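Local coordinates for thiamine phosphate pyrophosphorylase (Bacteroides thetaiotaomicron VPI-5482, PDB 3CEU), which probably makes thiamine phosphate by joining its pyrimidine and thiazole halves, as a TIM-barrel enzyme of the thiamine diphosphate pathway, at residues 90-95 with 108-113; 103-108 with 142-147. All coordinates share one frame; numbering follows the deposited sequence.

Contact 1: 90-95 with 108-113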
loop_
_atom_site.group_PDB
_atom_site.type_symbol
_atom_site.label_atom_id
_atom_site.label_comp_id
_atom_site.label_asym_id
_atom_site.label_seq_id
_atom_site.Cartn_x
_atom_site.Cartn_y
_atom_site.Cartn_z
ATOM N N HIS A 90 14.587 -1.508 -2.251
ATOM C CA HIS A 90 13.562 -1.344 -1.233
ATOM C C HIS A 90 12.872 -2.670 -0.918
ATOM O O HIS A 90 12.328 -3.333 -1.802
ATOM C CB HIS A 90 12.538 -0.307 -1.709
ATOM C CG HIS A 90 11.536 0.082 -0.669
ATOM N ND1 HIS A 90 10.494 -0.737 -0.289
ATOM C CD2 HIS A 90 11.432 1.199 0.092
ATOM C CE1 HIS A 90 9.792 -0.144 0.659
ATOM N NE2 HIS A 90 10.340 1.031 0.911
ATOM N N VAL A 91 12.909 -3.064 0.343
ATOM C CA VAL A 91 12.266 -4.295 0.745
ATOM C C VAL A 91 11.314 -3.937 1.868
ATOM O O VAL A 91 11.589 -3.020 2.640
ATOM C CB VAL A 91 13.294 -5.330 1.245
ATOM C CG1 VAL A 91 14.024 -4.780 2.455
ATOM C CG2 VAL A 91 12.601 -6.640 1.576
ATOM N N SER A 92 10.193 -4.646 1.947
ATOM C CA SER A 92 9.190 -4.398 2.981
ATOM C C SER A 92 8.418 -5.674 3.252
ATOM O O SER A 92 8.433 -6.593 2.434
ATOM C CB SER A 92 8.212 -3.320 2.521
ATOM O OG SER A 92 7.454 -3.788 1.421
ATOM N N CYS A 93 7.727 -5.717 4.393
ATOM C CA CYS A 93 6.928 -6.887 4.783
ATOM C C CYS A 93 5.809 -6.498 5.741
ATOM O O CYS A 93 5.733 -5.365 6.202
ATOM C CB CYS A 93 7.803 -7.927 5.481
ATOM S SG CYS A 93 8.236 -7.471 7.167
ATOM N N SER A 94 4.956 -7.463 6.055
ATOM C CA SER A 94 3.841 -7.237 6.956
ATOM C C SER A 94 4.075 -7.833 8.338
ATOM O O SER A 94 4.693 -8.895 8.484
ATOM C CB SER A 94 2.561 -7.838 6.366
ATOM O OG SER A 94 2.221 -7.227 5.138
ATOM N N CYS A 95 3.584 -7.141 9.356
ATOM C CA CYS A 95 3.707 -7.630 10.720
ATOM C C CYS A 95 2.283 -7.644 11.271
ATOM O O CYS A 95 1.432 -6.883 10.806
ATOM C CB CYS A 95 4.619 -6.716 11.541
ATOM S SG CYS A 95 6.346 -6.624 10.942
ATOM N N TYR A 108 13.715 -3.488 7.623
ATOM C CA TYR A 108 13.005 -3.196 6.389
ATOM C C TYR A 108 12.926 -1.693 6.214
ATOM O O TYR A 108 13.135 -0.941 7.166
ATOM C CB TYR A 108 11.593 -3.780 6.446
ATOM C CG TYR A 108 11.569 -5.293 6.481
ATOM C CD1 TYR A 108 11.671 -6.041 5.305
ATOM C CD2 TYR A 108 11.500 -5.977 7.692
ATOM C CE1 TYR A 108 11.706 -7.432 5.340
ATOM C CE2 TYR A 108 11.539 -7.367 7.736
ATOM C CZ TYR A 108 11.642 -8.086 6.554
ATOM O OH TYR A 108 11.681 -9.454 6.591
ATOM N N ASP A 109 12.636 -1.256 4.997
ATOM C CA ASP A 109 12.505 0.166 4.725
ATOM C C ASP A 109 11.263 0.660 5.443
ATOM O O ASP A 109 11.196 1.810 5.884
ATOM C CB ASP A 109 12.416 0.385 3.226
ATOM C CG ASP A 109 13.726 0.099 2.540
ATOM O OD1 ASP A 109 14.653 0.926 2.675
ATOM O OD2 ASP A 109 13.850 -0.961 1.896
ATOM N N TYR A 110 10.285 -0.236 5.552
ATOM C CA TYR A 110 9.041 0.008 6.270
ATOM C C TYR A 110 8.260 -1.272 6.296
ATOM O O TYR A 110 8.490 -2.155 5.478
ATOM C CB TYR A 110 8.189 1.127 5.653
ATOM C CG TYR A 110 7.652 0.948 4.241
ATOM C CD1 TYR A 110 6.777 -0.089 3.907
ATOM C CD2 TYR A 110 7.937 1.894 3.261
ATOM C CE1 TYR A 110 6.197 -0.165 2.629
ATOM C CE2 TYR A 110 7.363 1.825 1.998
ATOM C CZ TYR A 110 6.497 0.801 1.685
ATOM O OH TYR A 110 5.942 0.772 0.420
ATOM N N VAL A 111 7.356 -1.388 7.256
ATOM C CA VAL A 111 6.537 -2.578 7.368
ATOM C C VAL A 111 5.076 -2.190 7.506
ATOM O O VAL A 111 4.750 -1.063 7.889
ATOM C CB VAL A 111 6.923 -3.424 8.606
ATOM C CG1 VAL A 111 8.414 -3.744 8.589
ATOM C CG2 VAL A 111 6.545 -2.692 9.877
ATOM N N PHE A 112 4.203 -3.137 7.183
ATOM C CA PHE A 112 2.762 -2.953 7.305
ATOM C C PHE A 112 2.391 -3.464 8.690
ATOM O O PHE A 112 3.105 -4.286 9.260
ATOM C CB PHE A 112 2.015 -3.802 6.263
ATOM C CG PHE A 112 1.982 -3.202 4.885
ATOM C CD1 PHE A 112 2.713 -2.055 4.593
ATOM C CD2 PHE A 112 1.206 -3.770 3.882
ATOM C CE1 PHE A 112 2.674 -1.485 3.329
ATOM C CE2 PHE A 112 1.163 -3.203 2.614
ATOM C CZ PHE A 112 1.901 -2.053 2.342
HETATM N N MSE A 113 1.291 -2.976 9.243
HETATM C CA MSE A 113 0.843 -3.464 10.535
HETATM C C MSE A 113 -0.654 -3.705 10.406
HETATM O O MSE A 113 -1.406 -2.799 10.028
HETATM C CB MSE A 113 1.119 -2.451 11.644
HETATM C CG MSE A 113 1.031 -3.051 13.037
HETATM SE SE MSE A 113 0.976 -1.746 14.465
HETATM C CE MSE A 113 -0.357 -2.591 15.593
#
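Cys93 and Tyr108 meet because SG stands between the backbone N and carbonyl carbon of its own residue (chi1 75°), while the tyrosine CG, anti to its carbonyl carbon, lifts the ring alongside strand 90-95. SG therefore lies over one ring face, 3.5 Å from the Tyr108 centroid and displaced toward CE2, a cysteine sulfur-aromatic contact. Cys93 CB adds a CH-pi contact over that face, and Val91 CG2 touches the rim in the ring plane.

Asp109 grips both polar backbone atoms of Val91: OD2 accepts from Val91 N at 2.8 Å, and Asp109 N donates to Val91 O at 3.1 Å. Its CB sits over the face of His90, 3.2 Å from NE2, with carboxylate and imidazole stacked 17° apart. The imidazole in turn directs an edge at the face of Tyr110, offset, with planes at 62°.

Farther along, the strands pair in parallel: Phe112 N donates to Cys93 O and Cys95 N to Phe112 O, each at 2.9 Å.

Strands 90-95 and 110-113, with helix 98-102 between them, are a right-handed beta-alpha-beta unit of the barrel. Cys95, Val111 and Met113 pack outward on Val101 of helix 98-102, while Ser92 and Ser94 hydrogen-bond His75, and Tyr110 hydrogen-bonds His31, among the inward-facing residues of the barrel.

Contact 2: 103-108 with 142-147; sequences NRKHFY and IIDSKV
Lys146 reaches across to the 103-108 loop and places one ammonium group between two backbone carbonyls. With CG anti to the backbone N (chi1 -176°) and a bend farther out at chi3, the side chain runs past the carbonyl of Lys105, and NZ donates to Tyr108 O at 2.9 Å and to Lys105 O at 3.0 Å. The two bonds differ in approach: Tyr108 O is met almost head-on, at a C=O...donor angle of 175°, whereas NZ comes to Lys105 O from 34° outside the carbonyl plane. Lys105 O has a second donor, Tyr108 N at 3.2 Å, which arrives from the opposite face of that plane, so this oxygen is held from both sides.

Each segment connects a helix to the next strand of the TIM barrel: 103-108 follows helix 98-102, while the loop 142-147 comes after helix 131-139. The contact thus joins two alpha-to-beta loops at the N-terminal ends of adjacent strands, the end of the barrel away from the one where TIM-barrel enzymes carry their active sites.

Lys105 returns the reach in the other direction. Bent at its last two torsions, its chain lays CE against Ile142 O, 3.0 Å away, and brings NZ to Asp144 OD1 at 3.4 Å, a salt bridge whose hydrogen bond is weak. The Asp144 carboxylate approaches it from the opposite direction. Within its own loop Asp144 has backbone work as well: its O accepts from Val147 N at 2.9 Å, closing a type I turn. On the other side of the contact, Phe107 N is satisfied by Arg104 O, and the Arg104 guanidinium makes a salt bridge back to Glu100 on the preceding helix.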
loop_
_atom_site.group_PDB
_atom_site.type_symbol
_atom_site.label_atom_id
_atom_site.label_comp_id
_atom_site.label_asym_id
_atom_site.label_seq_id
_atom_site.Cartn_x
_atom_site.Cartn_y
_atom_site.Cartn_z
ATOM N N ASN A 103 10.387 -6.027 16.746
ATOM C CA ASN A 103 11.611 -6.747 16.409
ATOM C C ASN A 103 11.756 -7.037 14.921
ATOM O O ASN A 103 12.189 -8.120 14.545
ATOM C CB ASN A 103 11.671 -8.066 17.177
ATOM C CG ASN A 103 11.143 -7.939 18.583
ATOM O OD1 ASN A 103 11.522 -7.024 19.320
ATOM N ND2 ASN A 103 10.266 -8.862 18.972
ATOM N N ARG A 104 11.404 -6.084 14.065
ATOM C CA ARG A 104 11.526 -6.338 12.637
ATOM C C ARG A 104 11.575 -5.089 11.767
ATOM O O ARG A 104 12.244 -5.076 10.740
ATOM C CB ARG A 104 10.381 -7.252 12.176
ATOM C CG ARG A 104 10.855 -8.565 11.570
ATOM C CD ARG A 104 10.282 -9.793 12.286
ATOM N NE ARG A 104 8.944 -10.133 11.824
ATOM C CZ ARG A 104 8.264 -11.214 12.208
ATOM N NH1 ARG A 104 8.790 -12.073 13.072
ATOM N NH2 ARG A 104 7.051 -11.449 11.717
ATOM N N LYS A 105 10.871 -4.045 12.184
ATOM C CA LYS A 105 10.821 -2.808 11.424
ATOM C C LYS A 105 12.181 -2.269 11.003
ATOM O O LYS A 105 12.317 -1.761 9.893
ATOM C CB LYS A 105 10.063 -1.736 12.210
ATOM C CG LYS A 105 10.655 -1.408 13.573
ATOM C CD LYS A 105 9.709 -0.536 14.406
ATOM C CE LYS A 105 9.694 0.902 13.931
ATOM N NZ LYS A 105 11.024 1.540 14.101
ATOM N N HIS A 106 13.195 -2.390 11.854
ATOM C CA HIS A 106 14.513 -1.862 11.499
ATOM C C HIS A 106 15.255 -2.683 10.460
ATOM O O HIS A 106 16.340 -2.310 10.020
ATOM C CB HIS A 106 15.371 -1.700 12.753
ATOM C CG HIS A 106 14.901 -0.604 13.655
ATOM N ND1 HIS A 106 15.368 -0.441 14.945
ATOM C CD2 HIS A 106 13.996 0.383 13.459
ATOM C CE1 HIS A 106 14.769 0.595 15.500
ATOM N NE2 HIS A 106 13.930 1.115 14.619
ATOM N N PHE A 107 14.655 -3.796 10.059
ATOM C CA PHE A 107 15.251 -4.668 9.065
ATOM C C PHE A 107 14.580 -4.491 7.710
ATOM O O PHE A 107 14.839 -5.241 6.767
ATOM C CB PHE A 107 15.143 -6.110 9.541
ATOM C CG PHE A 107 15.891 -6.368 10.806
ATOM C CD1 PHE A 107 17.279 -6.311 10.825
ATOM C CD2 PHE A 107 15.214 -6.614 11.997
ATOM C CE1 PHE A 107 17.984 -6.498 12.013
ATOM C CE2 PHE A 107 15.911 -6.799 13.189
ATOM C CZ PHE A 107 17.299 -6.739 13.193
ATOM N N TYR A 108 13.715 -3.488 7.623
ATOM C CA TYR A 108 13.005 -3.196 6.389
ATOM C C TYR A 108 12.926 -1.693 6.214
ATOM O O TYR A 108 13.135 -0.941 7.166
ATOM C CB TYR A 108 11.593 -3.780 6.446
ATOM C CG TYR A 108 11.569 -5.293 6.481
ATOM C CD1 TYR A 108 11.671 -6.041 5.305
ATOM C CD2 TYR A 108 11.500 -5.977 7.692
ATOM C CE1 TYR A 108 11.706 -7.432 5.340
ATOM C CE2 TYR A 108 11.539 -7.367 7.736
ATOM C CZ TYR A 108 11.642 -8.086 6.554
ATOM O OH TYR A 108 11.681 -9.454 6.591
ATOM N N ILE A 142 7.642 2.633 18.921
ATOM C CA ILE A 142 7.565 1.398 18.141
ATOM C C ILE A 142 6.933 1.718 16.800
ATOM O O ILE A 142 7.402 1.283 15.753
ATOM C CB ILE A 142 6.722 0.322 18.869
ATOM C CG1 ILE A 142 7.469 -0.116 20.137
ATOM C CG2 ILE A 142 6.445 -0.860 17.936
ATOM C CD1 ILE A 142 6.783 -1.169 20.957
ATOM N N ILE A 143 5.859 2.489 16.844
ATOM C CA ILE A 143 5.179 2.893 15.632
ATOM C C ILE A 143 5.677 4.273 15.230
ATOM O O ILE A 143 5.588 5.228 16.001
ATOM C CB ILE A 143 3.675 2.969 15.855
ATOM C CG1 ILE A 143 3.029 3.826 14.765
ATOM C CG2 ILE A 143 3.397 3.533 17.220
ATOM C CD1 ILE A 143 1.552 3.934 14.898
ATOM N N ASP A 144 6.207 4.377 14.021
ATOM C CA ASP A 144 6.712 5.651 13.553
ATOM C C ASP A 144 6.591 5.778 12.040
ATOM O O ASP A 144 5.879 5.013 11.398
ATOM C CB ASP A 144 8.169 5.823 14.000
ATOM C CG ASP A 144 9.081 4.732 13.460
ATOM O OD1 ASP A 144 10.296 4.795 13.736
ATOM O OD2 ASP A 144 8.588 3.814 12.762
ATOM N N SER A 145 7.291 6.747 11.473
ATOM C CA SER A 145 7.238 6.972 10.036
ATOM C C SER A 145 7.543 5.731 9.187
ATOM O O SER A 145 7.322 5.741 7.979
ATOM C CB SER A 145 8.210 8.086 9.668
ATOM O OG SER A 145 9.465 7.858 10.293
ATOM N N LYS A 146 8.039 4.669 9.814
ATOM C CA LYS A 146 8.383 3.463 9.077
ATOM C C LYS A 146 7.311 2.370 9.131
ATOM O O LYS A 146 7.459 1.315 8.516
ATOM C CB LYS A 146 9.729 2.912 9.580
ATOM C CG LYS A 146 10.236 1.700 8.819
ATOM C CD LYS A 146 11.440 1.043 9.481
ATOM C CE LYS A 146 12.756 1.691 9.096
ATOM N NZ LYS A 146 13.868 0.749 9.388
ATOM N N VAL A 147 6.224 2.608 9.848
ATOM C CA VAL A 147 5.179 1.596 9.917
ATOM C C VAL A 147 3.905 2.073 9.229
ATOM O O VAL A 147 3.417 3.177 9.483
ATOM C CB VAL A 147 4.864 1.227 11.369
ATOM C CG1 VAL A 147 4.470 2.461 12.139
ATOM C CG2 VAL A 147 3.758 0.181 11.410
#

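Overall arrangement
Following the chain from the N terminus, the first of the four segments is strand 90-95, fifth in the barrel, followed by helix 98-102 and the 103-108 loop. The chain then enters strand 110-113, where contact 1 closes a short beta-alpha-beta loop. It continues through helix 131-139 to 142-147, where contact 2 closes a longer loop, from one alpha-to-beta turn to the next. The two closures cross, since their segments alternate along the chain, and Tyr108 belongs to both. They also touch directly: Val111 N lies 3.0 Å from Lys146 O, a probable hydrogen bond, and Met113 packs on Val147. Strand 110-113 is thereby tied to strand 90-95 and to the entrance of strand 147-150.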